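Local coordinates for protein xylanase 10C (Pseudomonas cellulosa, PDB 1GNY) that cleaves internal beta-1,4 linkages of xylan, its family 15 carbohydrate-binding module, the piece described here, binding xylan and xylooligosaccharides, at residues R14-G19 with G43-I48; G32-A37 with T139-S144; T53-V58 with C110-D115; I59-N64 with V128-K133; N75-A80 with G89-L94. All blocks are in the same frame, centred on the assembly; numbering follows the deposited sequence.

Two antiparallel sheets pack face to face, and the five contacts sample both sheets and the layer between. Contact 1 pairs strands 14-17 and 42-48 at one border of the five-stranded sheet; contact 5 lies at the other border, about 12 Å away centre to centre. Contact 2 zips strand 32-36 to strand 139-149 in the other sheet. Contact 3, at that sheet's far end, lies about 24 Å from contact 2, centre to centre. Contact 4 bridges the sheets near the chain's centre. Along the sequence contacts 3, 4 and 5 all fall between the two halves of contact 2. Contacts 1 and 5 carry the xylan-binding face, and the Cys93-Cys110 disulfide ties contact 5 to contact 3.

Contact 1: residues R14-G19 with G43-I48; sequences RGNASG and GAVFDI. With XYP (beta-D-xylopyranose), chain B.
Arg14 and Asp47 meet through a two-pronged salt bridge. NH2 of Arg14 gives an almost straight bond to OD1 of Asp47 (2.9 Å, 176°), lying in the guanidinium plane, while NH1 of Arg14 reaches OD2 of Asp47 at 3.0 Å from above the carboxylate plane. The two flat groups are therefore not coplanar; their planes stand 42° apart. A bend at chi3 (-68°) of Arg14 turns the guanidinium along the neighbouring strand to Asp47. Lys83 pairs with OD2 of Asp47 as well, and NH2 of Arg14 also bonds Gln127, a carbohydrate-binding residue, so the ion pair probably steadies that glutamine as a second shell.

On the same face, Asn16 lays its CB across the CG1 methyl of Val45 at 3.8 Å. Its amide turns to the sugar: ND2 of Asn16 donates a short, nearly straight bond to O2 of the xylose of chain B (2.6 Å), and OD1 of Asn16 lies 3.0 Å from O3 of that xylose. Phe79 also packs against Asn16 and Val45.

Beneath these side chains, Arg14 N and Val45 O join at 2.9 Å with the return bond from Val45 N, and Asn16 pairs likewise with Gly43. This is the antiparallel ladder of an edge strand in a beta-sandwich carbohydrate-binding module, with the xylan site on its outer face.

Contact 2: residues G32-A37 with T139-S144; sequences GVTFAA and TITIKS
Gly32 brings its CA to 3.5 Å from Ile142 O, at backbone angles where any side chain would clash with that carbonyl. Two strand positions on, threonine hydroxyls bond to each other: OG1 of Thr34 and OG1 of Thr141 lie 2.8 Å apart, and either could be the donor. They face each other at a non-hydrogen-bonded pair, where the CA atoms approach to 4.3 Å. In each residue OG1 is anti to the carbonyl carbon (chi1 -54° in Thr34, -62° in Thr141), which brings the hydroxyls together.

The opposite face is apolar. Phe35 and Ile140 run side by side and point the same way, CE1 of Phe35 touching CB of Ile140 at 3.6 Å. At its edge the ring also meets CD1 of Ile142, at 4.3 Å from CE1 of Phe35. An alanine in place of Phe35 is likely to leave a gap beside Ile140 and Ile142, and beside Gly43 and Ala44 of the facing sheet.

Backbone bonds close the ladder at Val33-Ile142 and Phe35-Ile140. Beyond Ile142, Lys143 and Ser144 both face Val62 in a classic beta bulge. The chemistry thus divides by face: a hydroxyl pair links the partly exposed side, while apolar side chains meet one another on the buried side.

Contact 3: residues T53-V58 with C110-D115; sequences TLEDAV and CTIDED
The carboxylate of Glu55 folds back toward the 110-115 segment and takes the backbone amide of Glu114. The bond, 2.9 Å from Glu114 N to OE1 of Glu55, is nearly straight and uses the syn lone pair. A bend at chi2 (-67°) carries the acid there. The two glutamates cross obliquely, carboxylate planes 36° apart, with OE2 of Glu55 3.5 Å from CB of Glu114, whose own acid pairs with Lys118. OE2 of Glu55 holds the amide of Phe119, so the carboxylate accepts from two backbone N-H groups. An alanine in its place would probably leave the amides of Glu114 and Phe119 without this acceptor and let the 113-115 chain shift.

Asp56 and Asp113 stand with planes 54° apart and OD1 atoms 4.0 Å from each other. One water donates to OD1 of Asp56 and only weakly to OD1 of Asp113; another lies 2.6 Å from OE1 of Glu55 and 2.7 Å from OD1 of Asp113. Ile112 slips beneath the type II turn of Leu54-Ala57; Asp56 N bonds Ile112 O, and Ile112 N returns to Ala57 O.

The turn leads into strand 58-65, which pairs with strand 106-111 from Val58 and Thr111 onward. Strand 139-149 flanks Leu54, and Cys110 is bonded to Cys93.

Contact 4: residues I59-N64 with V128-K133; sequences IAMVVN and VGIQAK. With NA (sodium ion), chain C.
The hydrophobic core of a beta sandwich is bridged here: strand 58-65 of one sheet faces strand 126-133 of the other, and the axes of 59-64 and 128-133 approach to 9.7 Å at 50°. No hydrogen bond crosses, so the joining is by side-chain packing, in one place against backbone.

Ile59 and Val128 reach tip to tip, CD1 of Ile59 stopping 4.0 Å from CG1 of Val128. Next along, Met61 slides past Ile130 in the opposite sense. Its chain is extended beyond CG (chi2 -157°, chi3 -179°), which drives the thioether deep into the layer and puts SD of Met61 at 3.9 Å from CB of Ile130. The terminal methyl goes farther, CE of Met61 lying 3.7 Å from Gly129 O. CG1 of Val45, from contact 1, packs on CA of Gly129. Val63 follows more loosely, its CG1 being 4.3 Å from CD1 of Ile130. Ile78 packs on Met61 and Ile130, and Phe46 and Ile48 flank Val128.

Where the first strand leaves the core, Asn64 binds a sodium ion through OD1 at 2.4 Å, joined by Val65 O, Ala102 O and two waters. ND2 of Asn64 is held by Asp105 and donates to one of those waters. The sodium site lies outside this apolar layer, and between the sheets cohesion comes from dispersion among aliphatic and thioether groups.

Contact 5: residues N75-A80 with G89-L94; sequences NLQIFA and GEWDCL. With XYP (beta-D-xylopyranose), chain D; XYP (beta-D-xylopyranose), chain E.
This contact closes the open end of the hairpin 75-82/85-90, where the second arm leaves the sheet and turns a corner at Gly89. The hairpin's last direct bond here is Glu90 N to Ala80 O, 2.8 Å. Past it the chains part and a water fills in: it donates to Ile78 O and Glu90 O and accepts from Cys93 N and NE2 of Gln77.

Gln77 is stretched out, CG anti to the backbone N (chi1 176°), which carries the amide to that water and to the Trp91 edge, NE2 of Gln77 lying 4.0 Å from CE3 of Trp91; OE1 of Gln77 takes a bond from Gln131. Phe79 is nearly parallel to Trp91, planes 9° apart, but slid so far that the rings barely overlap; CD2 of Phe79 touches CZ3 of Trp91 at 4.0 Å. Farther on, CD1 of Leu94 rests on CB of Asn75 at 3.8 Å.

NE1 of Trp91 bonds Ser87 O, which probably limits the rotation of the indole. C5 of the chain D xylose sits over one indole face, 3.6 Å from CG of Trp91, consistent with a CH-pi contact. Tryptophan against sugar is a common feature of carbohydrate-binding sites, here part of the xylan site of CBM15.

Contact 1: residues R14-G19 with G43-I48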
# COMPACT_ATOMS: atom_id res chain seq x y z
N ARG A 14 1.02 7.22 -7.74
CA ARG A 14 0.96 8.62 -7.26
C ARG A 14 1.40 8.69 -5.82
O ARG A 14 1.27 7.71 -5.08
CB ARG A 14 -0.49 9.16 -7.25
CG ARG A 14 -1.30 9.02 -8.50
CD ARG A 14 -2.75 9.53 -8.32
NE ARG A 14 -3.65 8.76 -7.43
CZ ARG A 14 -4.31 7.67 -7.80
NH1 ARG A 14 -4.20 7.18 -9.02
NH2 ARG A 14 -5.14 7.06 -6.95
N GLY A 15 1.89 9.85 -5.41
CA GLY A 15 2.04 10.13 -4.00
C GLY A 15 0.64 10.29 -3.40
O GLY A 15 -0.36 10.51 -4.10
N ASN A 16 0.59 10.12 -2.08
CA ASN A 16 -0.67 10.23 -1.28
C ASN A 16 -0.45 10.79 0.12
O ASN A 16 0.60 10.55 0.75
CB ASN A 16 -1.32 8.87 -1.12
CG ASN A 16 -2.79 8.94 -0.80
OD1 ASN A 16 -3.26 8.50 0.28
ND2 ASN A 16 -3.54 9.42 -1.73
N ALA A 17 -1.43 11.58 0.56
CA ALA A 17 -1.46 12.10 1.94
C ALA A 17 -2.84 11.84 2.52
O ALA A 17 -3.84 12.28 1.99
CB ALA A 17 -1.16 13.56 1.99
N SER A 18 -2.89 11.07 3.60
CA SER A 18 -4.16 10.80 4.31
C SER A 18 -4.29 11.49 5.68
O SER A 18 -5.33 11.35 6.36
CB SER A 18 -4.31 9.27 4.51
OG SER A 18 -3.32 8.80 5.45
N GLY A 19 -3.24 12.18 6.09
CA GLY A 19 -3.13 12.86 7.39
C GLY A 19 -2.81 14.34 7.22
O GLY A 19 -3.18 14.94 6.21
N GLY A 43 2.27 8.48 1.80
CA GLY A 43 2.45 7.19 1.16
C GLY A 43 2.49 7.24 -0.35
O GLY A 43 2.67 8.29 -0.96
N ALA A 44 2.26 6.05 -0.93
CA ALA A 44 2.23 5.83 -2.39
C ALA A 44 1.07 4.91 -2.71
O ALA A 44 0.87 3.94 -2.00
CB ALA A 44 3.49 5.23 -2.83
N VAL A 45 0.34 5.24 -3.77
CA VAL A 45 -0.88 4.53 -4.17
C VAL A 45 -1.02 4.31 -5.67
O VAL A 45 -0.36 5.00 -6.46
CB VAL A 45 -2.17 5.29 -3.70
CG1 VAL A 45 -2.28 5.37 -2.14
CG2 VAL A 45 -2.30 6.63 -4.32
N PHE A 46 -1.90 3.37 -6.03
CA PHE A 46 -2.29 3.09 -7.40
C PHE A 46 -3.75 2.68 -7.34
O PHE A 46 -4.31 2.42 -6.27
CB PHE A 46 -1.43 1.97 -8.02
CG PHE A 46 -1.56 0.65 -7.31
CD1 PHE A 46 -0.78 0.38 -6.19
CD2 PHE A 46 -2.52 -0.29 -7.71
CE1 PHE A 46 -0.93 -0.81 -5.49
CE2 PHE A 46 -2.66 -1.48 -7.01
CZ PHE A 46 -1.89 -1.73 -5.90
N ASP A 47 -4.36 2.56 -8.51
CA ASP A 47 -5.76 2.16 -8.57
C ASP A 47 -5.97 0.78 -9.18
O ASP A 47 -5.32 0.42 -10.17
CB ASP A 47 -6.58 3.12 -9.42
CG ASP A 47 -6.59 4.50 -8.90
OD1 ASP A 47 -6.59 4.70 -7.65
OD2 ASP A 47 -6.62 5.46 -9.68
N ILE A 48 -6.86 0.02 -8.58
CA ILE A 48 -7.39 -1.19 -9.18
C ILE A 48 -8.66 -0.72 -9.89
O ILE A 48 -9.61 -0.20 -9.28
CB ILE A 48 -7.68 -2.29 -8.16
CG1 ILE A 48 -6.38 -2.85 -7.56
CG2 ILE A 48 -8.51 -3.46 -8.79
CD1 ILE A 48 -5.40 -3.53 -8.55
C1 XYP B . -7.28 11.75 -0.34
C2 XYP B . -6.38 10.55 -0.13
C3 XYP B . -7.05 9.52 0.78
C4 XYP B . -7.64 10.19 2.02
C5 XYP B . -8.48 11.37 1.58
O2 XYP B . -6.09 9.92 -1.37
O3 XYP B . -6.12 8.52 1.16
O4 XYP B . -8.45 9.24 2.68
O5 XYP B . -7.72 12.29 0.82

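Contact 2: residues G32-A37 with T139-S144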
# COMPACT_ATOMS: atom_id res chain seq x y z
N GLY A 32 11.73 0.07 -8.97
CA GLY A 32 10.29 0.21 -8.68
C GLY A 32 9.85 1.64 -8.39
O GLY A 32 10.12 2.53 -9.19
N VAL A 33 9.15 1.82 -7.25
CA VAL A 33 8.55 3.11 -6.82
C VAL A 33 9.08 3.52 -5.46
O VAL A 33 9.02 2.72 -4.53
CB VAL A 33 7.00 3.00 -6.77
CG1 VAL A 33 6.36 4.22 -6.13
CG2 VAL A 33 6.42 2.77 -8.19
N THR A 34 9.55 4.76 -5.34
CA THR A 34 10.13 5.28 -4.07
C THR A 34 9.44 6.57 -3.70
O THR A 34 9.14 7.41 -4.57
CB THR A 34 11.68 5.49 -4.16
OG1 THR A 34 12.30 4.28 -4.61
CG2 THR A 34 12.32 5.84 -2.79
N PHE A 35 9.19 6.72 -2.41
CA PHE A 35 8.70 7.99 -1.86
C PHE A 35 9.48 8.42 -0.62
O PHE A 35 10.05 7.59 0.12
CB PHE A 35 7.18 7.97 -1.60
CG PHE A 35 6.73 7.11 -0.45
CD1 PHE A 35 6.44 5.75 -0.64
CD2 PHE A 35 6.49 7.66 0.81
CE1 PHE A 35 6.01 4.97 0.39
CE2 PHE A 35 6.05 6.87 1.85
CZ PHE A 35 5.79 5.52 1.63
N ALA A 36 9.49 9.74 -0.41
CA ALA A 36 10.02 10.38 0.80
C ALA A 36 8.94 10.32 1.90
O ALA A 36 7.81 10.83 1.75
CB ALA A 36 10.41 11.82 0.53
N ALA A 37 9.26 9.62 2.99
CA ALA A 37 8.32 9.43 4.11
C ALA A 37 8.34 10.67 5.03
O ALA A 37 8.93 10.69 6.12
CB ALA A 37 8.67 8.16 4.88
N THR A 139 13.18 7.08 3.40
CA THR A 139 12.46 6.67 2.19
C THR A 139 11.98 5.24 2.28
O THR A 139 12.45 4.45 3.12
CB THR A 139 13.33 6.82 0.92
OG1 THR A 139 14.45 5.93 0.98
CG2 THR A 139 13.92 8.20 0.81
N ILE A 140 11.00 4.95 1.41
CA ILE A 140 10.44 3.61 1.23
C ILE A 140 10.45 3.30 -0.26
O ILE A 140 10.04 4.16 -1.05
CB ILE A 140 8.98 3.54 1.75
CG1 ILE A 140 8.90 3.77 3.27
CG2 ILE A 140 8.34 2.18 1.40
CD1 ILE A 140 9.60 2.78 4.16
N THR A 141 10.92 2.11 -0.64
CA THR A 141 10.87 1.61 -2.02
C THR A 141 9.94 0.40 -2.11
O THR A 141 10.08 -0.56 -1.35
CB THR A 141 12.26 1.26 -2.59
OG1 THR A 141 13.08 2.45 -2.61
CG2 THR A 141 12.16 0.74 -4.02
N ILE A 142 8.97 0.48 -3.03
CA ILE A 142 8.12 -0.69 -3.38
C ILE A 142 8.66 -1.33 -4.67
O ILE A 142 8.72 -0.69 -5.72
CB ILE A 142 6.61 -0.33 -3.57
CG1 ILE A 142 6.09 0.45 -2.37
CG2 ILE A 142 5.78 -1.61 -3.77
CD1 ILE A 142 6.03 1.93 -2.59
N LYS A 143 9.06 -2.59 -4.59
CA LYS A 143 9.60 -3.35 -5.76
C LYS A 143 8.49 -4.04 -6.57
O LYS A 143 8.58 -4.14 -7.80
CB LYS A 143 10.66 -4.38 -5.30
CG LYS A 143 11.88 -3.76 -4.71
CD LYS A 143 13.02 -4.74 -4.56
CE LYS A 143 14.37 -4.05 -4.53
NZ LYS A 143 15.45 -5.06 -4.37
N SER A 144 7.48 -4.55 -5.87
CA SER A 144 6.37 -5.28 -6.50
C SER A 144 5.15 -5.34 -5.59
O SER A 144 5.27 -5.29 -4.35
CB SER A 144 6.79 -6.72 -6.85
OG SER A 144 7.01 -7.52 -5.67

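Contact 3: residues T53-V58 with C110-D115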
# COMPACT_ATOMS: atom_id res chain seq x y z
N THR A 53 -13.83 -7.45 -7.01
CA THR A 53 -14.19 -8.55 -6.09
C THR A 53 -12.96 -8.78 -5.21
O THR A 53 -12.20 -9.75 -5.39
CB THR A 53 -14.59 -9.80 -6.85
OG1 THR A 53 -15.74 -9.51 -7.66
CG2 THR A 53 -15.04 -10.91 -5.90
N LEU A 54 -12.76 -7.81 -4.31
CA LEU A 54 -11.57 -7.77 -3.44
C LEU A 54 -11.74 -8.32 -2.02
O LEU A 54 -10.76 -8.43 -1.29
CB LEU A 54 -10.98 -6.34 -3.42
CG LEU A 54 -10.13 -5.98 -4.61
CD1 LEU A 54 -9.93 -4.44 -4.66
CD2 LEU A 54 -8.79 -6.71 -4.66
N GLU A 55 -12.95 -8.71 -1.64
CA GLU A 55 -13.13 -9.28 -0.30
C GLU A 55 -12.37 -10.60 -0.22
O GLU A 55 -12.43 -11.40 -1.16
CB GLU A 55 -14.61 -9.46 0.05
CG GLU A 55 -15.35 -8.16 0.28
CD GLU A 55 -14.89 -7.42 1.55
OE1 GLU A 55 -14.32 -8.09 2.46
OE2 GLU A 55 -15.08 -6.20 1.61
N ASP A 56 -11.63 -10.80 0.88
CA ASP A 56 -10.77 -11.98 1.11
C ASP A 56 -9.53 -12.05 0.19
O ASP A 56 -8.81 -13.04 0.16
CB ASP A 56 -11.59 -13.29 1.08
CG ASP A 56 -12.68 -13.33 2.14
OD1 ASP A 56 -12.43 -12.96 3.30
OD2 ASP A 56 -13.84 -13.69 1.91
N ALA A 57 -9.23 -10.94 -0.50
CA ALA A 57 -8.02 -10.86 -1.33
C ALA A 57 -6.81 -10.62 -0.43
O ALA A 57 -6.93 -10.03 0.65
CB ALA A 57 -8.12 -9.73 -2.35
N VAL A 58 -5.66 -11.09 -0.87
CA VAL A 58 -4.38 -10.89 -0.16
C VAL A 58 -3.45 -10.01 -0.99
O VAL A 58 -3.12 -10.36 -2.12
CB VAL A 58 -3.67 -12.22 0.14
CG1 VAL A 58 -2.36 -11.98 0.86
CG2 VAL A 58 -4.61 -13.09 0.98
N CYS A 110 -1.29 -8.09 3.49
CA CYS A 110 -2.51 -7.50 4.01
C CYS A 110 -3.70 -8.21 3.43
O CYS A 110 -3.83 -8.29 2.21
CB CYS A 110 -2.59 -6.02 3.64
SG CYS A 110 -4.08 -5.18 4.21
N THR A 111 -4.54 -8.76 4.29
CA THR A 111 -5.79 -9.41 3.84
C THR A 111 -6.97 -8.43 3.94
O THR A 111 -7.22 -7.84 5.00
CB THR A 111 -6.12 -10.67 4.65
OG1 THR A 111 -5.11 -11.66 4.44
CG2 THR A 111 -7.37 -11.35 4.17
N ILE A 112 -7.68 -8.26 2.84
CA ILE A 112 -8.89 -7.42 2.83
C ILE A 112 -10.06 -8.26 3.34
O ILE A 112 -10.37 -9.30 2.77
CB ILE A 112 -9.20 -6.87 1.40
CG1 ILE A 112 -8.08 -5.94 0.91
CG2 ILE A 112 -10.57 -6.19 1.38
CD1 ILE A 112 -8.16 -5.55 -0.61
N ASP A 113 -10.69 -7.82 4.41
CA ASP A 113 -11.83 -8.54 5.00
C ASP A 113 -12.73 -7.56 5.80
O ASP A 113 -12.46 -7.27 6.97
CB ASP A 113 -11.31 -9.65 5.91
CG ASP A 113 -12.43 -10.49 6.53
OD1 ASP A 113 -13.61 -10.42 6.11
OD2 ASP A 113 -12.20 -11.26 7.49
N GLU A 114 -13.76 -7.05 5.13
CA GLU A 114 -14.75 -6.15 5.73
C GLU A 114 -16.08 -6.89 5.94
O GLU A 114 -16.55 -7.62 5.08
CB GLU A 114 -14.95 -4.89 4.88
CG GLU A 114 -13.73 -3.96 4.87
CD GLU A 114 -13.51 -3.28 6.22
OE1 GLU A 114 -14.31 -2.40 6.59
OE2 GLU A 114 -12.54 -3.64 6.91
N ASP A 115 -16.66 -6.67 7.11
CA ASP A 115 -17.90 -7.38 7.49
C ASP A 115 -19.09 -7.08 6.55
O ASP A 115 -19.89 -7.97 6.28
CB ASP A 115 -18.29 -7.09 8.94
CG ASP A 115 -17.34 -7.71 9.95
OD1 ASP A 115 -16.65 -8.73 9.66
OD2 ASP A 115 -17.22 -7.24 11.11
O HOH W 1 -15.10 -10.18 3.82
O HOH W 2 -13.99 -13.73 5.34

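Contact 4: residues I59-N64 with V128-K133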
# COMPACT_ATOMS: atom_id res chain seq x y z
N ILE A 59 -3.06 -8.87 -0.42
CA ILE A 59 -2.09 -7.96 -1.03
C ILE A 59 -0.71 -8.30 -0.48
O ILE A 59 -0.53 -8.35 0.75
CB ILE A 59 -2.43 -6.48 -0.68
CG1 ILE A 59 -3.86 -6.14 -1.11
CG2 ILE A 59 -1.43 -5.51 -1.31
CD1 ILE A 59 -4.39 -4.89 -0.46
N ALA A 60 0.24 -8.56 -1.36
CA ALA A 60 1.63 -8.82 -0.93
C ALA A 60 2.54 -7.79 -1.59
O ALA A 60 2.56 -7.68 -2.82
CB ALA A 60 2.05 -10.22 -1.29
N MET A 61 3.29 -7.04 -0.77
CA MET A 61 4.24 -6.05 -1.29
C MET A 61 5.68 -6.41 -0.96
O MET A 61 5.95 -6.71 0.18
CB MET A 61 3.93 -4.66 -0.70
CG MET A 61 2.58 -4.16 -1.02
SD MET A 61 2.54 -2.33 -0.89
CE MET A 61 0.84 -2.08 -1.30
N VAL A 62 6.58 -6.38 -1.94
CA VAL A 62 8.02 -6.55 -1.62
C VAL A 62 8.53 -5.12 -1.48
O VAL A 62 8.41 -4.33 -2.44
CB VAL A 62 8.81 -7.28 -2.69
CG1 VAL A 62 10.32 -7.29 -2.35
CG2 VAL A 62 8.32 -8.72 -2.85
N VAL A 63 9.11 -4.80 -0.33
CA VAL A 63 9.58 -3.43 -0.04
C VAL A 63 11.01 -3.37 0.46
O VAL A 63 11.54 -4.38 0.90
CB VAL A 63 8.68 -2.68 0.98
CG1 VAL A 63 7.24 -2.67 0.51
CG2 VAL A 63 8.77 -3.31 2.39
N ASN A 64 11.63 -2.20 0.34
CA ASN A 64 12.92 -1.94 0.97
C ASN A 64 12.81 -0.64 1.73
O ASN A 64 12.37 0.39 1.17
CB ASN A 64 14.06 -1.88 -0.01
CG ASN A 64 15.41 -1.85 0.70
OD1 ASN A 64 15.86 -0.81 1.15
ND2 ASN A 64 16.04 -3.05 0.87
N VAL A 128 -5.33 1.65 -3.67
CA VAL A 128 -4.54 0.75 -2.84
C VAL A 128 -3.15 1.34 -2.65
O VAL A 128 -2.59 1.92 -3.58
CB VAL A 128 -4.41 -0.68 -3.49
CG1 VAL A 128 -3.58 -1.63 -2.59
CG2 VAL A 128 -5.77 -1.26 -3.79
N GLY A 129 -2.57 1.21 -1.47
CA GLY A 129 -1.21 1.69 -1.29
C GLY A 129 -0.57 1.33 0.03
O GLY A 129 -1.07 0.41 0.69
N ILE A 130 0.52 2.01 0.32
CA ILE A 130 1.27 1.85 1.59
C ILE A 130 1.66 3.22 2.09
O ILE A 130 2.04 4.09 1.31
CB ILE A 130 2.49 0.88 1.41
CG1 ILE A 130 3.06 0.47 2.78
CG2 ILE A 130 3.51 1.45 0.45
CD1 ILE A 130 4.15 -0.64 2.67
N GLN A 131 1.57 3.42 3.40
CA GLN A 131 1.85 4.73 4.01
C GLN A 131 2.61 4.60 5.33
O GLN A 131 2.48 3.56 6.01
CB GLN A 131 0.57 5.55 4.22
CG GLN A 131 -0.45 4.89 5.18
CD GLN A 131 -1.75 5.70 5.33
OE1 GLN A 131 -1.92 6.71 4.62
NE2 GLN A 131 -2.65 5.27 6.25
N ALA A 132 3.34 5.63 5.67
CA ALA A 132 4.06 5.68 6.92
C ALA A 132 3.11 6.14 8.03
O ALA A 132 2.22 6.96 7.80
CB ALA A 132 5.22 6.64 6.81
N LYS A 133 3.32 5.62 9.23
CA LYS A 133 2.54 6.03 10.41
C LYS A 133 3.49 6.30 11.58
O LYS A 133 4.34 5.47 11.88
CB LYS A 133 1.54 4.96 10.85
CG LYS A 133 0.50 4.49 9.82
CD LYS A 133 -0.49 5.53 9.50
CE LYS A 133 -1.64 5.66 10.53
NZ LYS A 133 -2.19 7.09 10.34
NA NA C . 17.37 -0.84 3.06
O HOH W 3 18.68 -3.12 2.15
O HOH W 4 18.78 0.46 2.72

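Contact 5: residues N75-A80 with G89-L94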
# COMPACT_ATOMS: atom_id res chain seq x y z
N ASN A 75 5.84 3.13 11.65
CA ASN A 75 5.25 1.88 11.20
C ASN A 75 4.84 1.98 9.72
O ASN A 75 4.83 3.10 9.18
CB ASN A 75 4.00 1.53 12.01
CG ASN A 75 4.26 1.44 13.51
OD1 ASN A 75 5.32 0.96 13.96
ND2 ASN A 75 3.31 1.94 14.30
N LEU A 76 4.53 0.85 9.11
CA LEU A 76 4.06 0.83 7.69
C LEU A 76 2.69 0.20 7.63
O LEU A 76 2.47 -0.95 8.14
CB LEU A 76 5.02 0.07 6.77
CG LEU A 76 6.30 0.78 6.36
CD1 LEU A 76 7.20 -0.19 5.59
CD2 LEU A 76 6.02 2.05 5.55
N GLN A 77 1.79 0.89 6.94
CA GLN A 77 0.41 0.43 6.78
C GLN A 77 0.02 0.28 5.32
O GLN A 77 -0.04 1.27 4.60
CB GLN A 77 -0.57 1.41 7.44
CG GLN A 77 -2.05 1.05 7.22
CD GLN A 77 -3.01 1.97 7.94
OE1 GLN A 77 -2.72 3.15 8.18
NE2 GLN A 77 -4.18 1.44 8.26
N ILE A 78 -0.18 -0.96 4.89
CA ILE A 78 -0.83 -1.26 3.59
C ILE A 78 -2.31 -0.96 3.84
O ILE A 78 -2.87 -1.39 4.83
CB ILE A 78 -0.61 -2.72 3.13
CG1 ILE A 78 0.87 -2.98 2.81
CG2 ILE A 78 -1.50 -3.06 1.93
CD1 ILE A 78 1.21 -4.44 2.65
N PHE A 79 -2.98 -0.33 2.88
CA PHE A 79 -4.41 -0.01 3.01
C PHE A 79 -5.10 -0.03 1.65
O PHE A 79 -4.45 -0.02 0.63
CB PHE A 79 -4.60 1.36 3.68
CG PHE A 79 -4.06 2.53 2.88
CD1 PHE A 79 -2.70 2.81 2.84
CD2 PHE A 79 -4.92 3.32 2.14
CE1 PHE A 79 -2.20 3.88 2.09
CE2 PHE A 79 -4.44 4.35 1.37
CZ PHE A 79 -3.07 4.66 1.35
N ALA A 80 -6.43 -0.03 1.66
CA ALA A 80 -7.23 0.05 0.45
C ALA A 80 -8.50 0.84 0.81
O ALA A 80 -8.96 0.79 1.94
CB ALA A 80 -7.57 -1.34 -0.07
N GLY A 89 -12.96 1.69 3.86
CA GLY A 89 -11.73 0.99 3.53
C GLY A 89 -11.30 -0.14 4.43
O GLY A 89 -12.04 -0.59 5.29
N GLU A 90 -10.08 -0.60 4.15
CA GLU A 90 -9.42 -1.66 4.92
C GLU A 90 -8.29 -0.95 5.68
O GLU A 90 -7.27 -0.58 5.11
CB GLU A 90 -8.82 -2.77 4.04
CG GLU A 90 -8.08 -3.86 4.84
CD GLU A 90 -8.92 -4.46 5.96
OE1 GLU A 90 -9.88 -5.19 5.67
OE2 GLU A 90 -8.63 -4.18 7.15
N TRP A 91 -8.49 -0.82 6.99
CA TRP A 91 -7.60 -0.07 7.87
C TRP A 91 -6.92 -0.93 8.97
O TRP A 91 -6.26 -0.39 9.85
CB TRP A 91 -8.46 1.02 8.56
CG TRP A 91 -9.19 1.88 7.55
CD1 TRP A 91 -10.54 1.95 7.31
CD2 TRP A 91 -8.58 2.78 6.64
NE1 TRP A 91 -10.79 2.85 6.30
CE2 TRP A 91 -9.61 3.38 5.88
CE3 TRP A 91 -7.25 3.18 6.42
CZ2 TRP A 91 -9.34 4.34 4.89
CZ3 TRP A 91 -6.99 4.14 5.44
CH2 TRP A 91 -8.03 4.69 4.69
N ASP A 92 -7.07 -2.24 8.90
CA ASP A 92 -6.58 -3.12 10.00
C ASP A 92 -5.20 -3.80 9.78
O ASP A 92 -4.77 -4.63 10.62
CB ASP A 92 -7.64 -4.18 10.34
CG ASP A 92 -8.97 -3.58 10.84
OD1 ASP A 92 -8.97 -2.49 11.47
OD2 ASP A 92 -10.06 -4.13 10.60
N CYS A 93 -4.50 -3.43 8.72
CA CYS A 93 -3.18 -4.00 8.43
C CYS A 93 -2.12 -3.07 8.97
O CYS A 93 -2.25 -1.85 8.87
CB CYS A 93 -3.00 -4.19 6.93
SG CYS A 93 -4.18 -5.37 6.22
N LEU A 94 -1.09 -3.64 9.58
CA LEU A 94 0.04 -2.85 10.08
C LEU A 94 1.27 -3.70 10.25
O LEU A 94 1.18 -4.85 10.68
CB LEU A 94 -0.29 -2.20 11.43
CG LEU A 94 0.72 -1.16 11.91
CD1 LEU A 94 0.66 0.08 11.03
CD2 LEU A 94 0.43 -0.81 13.35
C1 XYP D . -8.76 6.64 8.56
C2 XYP D . -7.99 6.81 9.85
C3 XYP D . -7.97 5.52 10.65
C4 XYP D . -9.37 4.96 10.75
C5 XYP D . -9.95 4.88 9.35
O2 XYP D . -6.66 7.23 9.59
O3 XYP D . -7.42 5.72 11.94
O4 XYP D . -9.21 3.68 11.30
O5 XYP D . -10.00 6.17 8.76
C1 XYP E . -8.44 9.21 4.11
C2 XYP E . -9.87 9.10 4.58
C3 XYP E . -9.86 9.01 6.09
C4 XYP E . -9.00 7.85 6.55
C5 XYP E . -7.64 8.00 5.91
O2 XYP E . -10.61 10.26 4.18
O3 XYP E . -11.16 8.73 6.59
O4 XYP E . -8.88 7.90 7.97
O5 XYP E . -7.73 8.12 4.49
O HOH W 5 -4.90 -1.23 6.63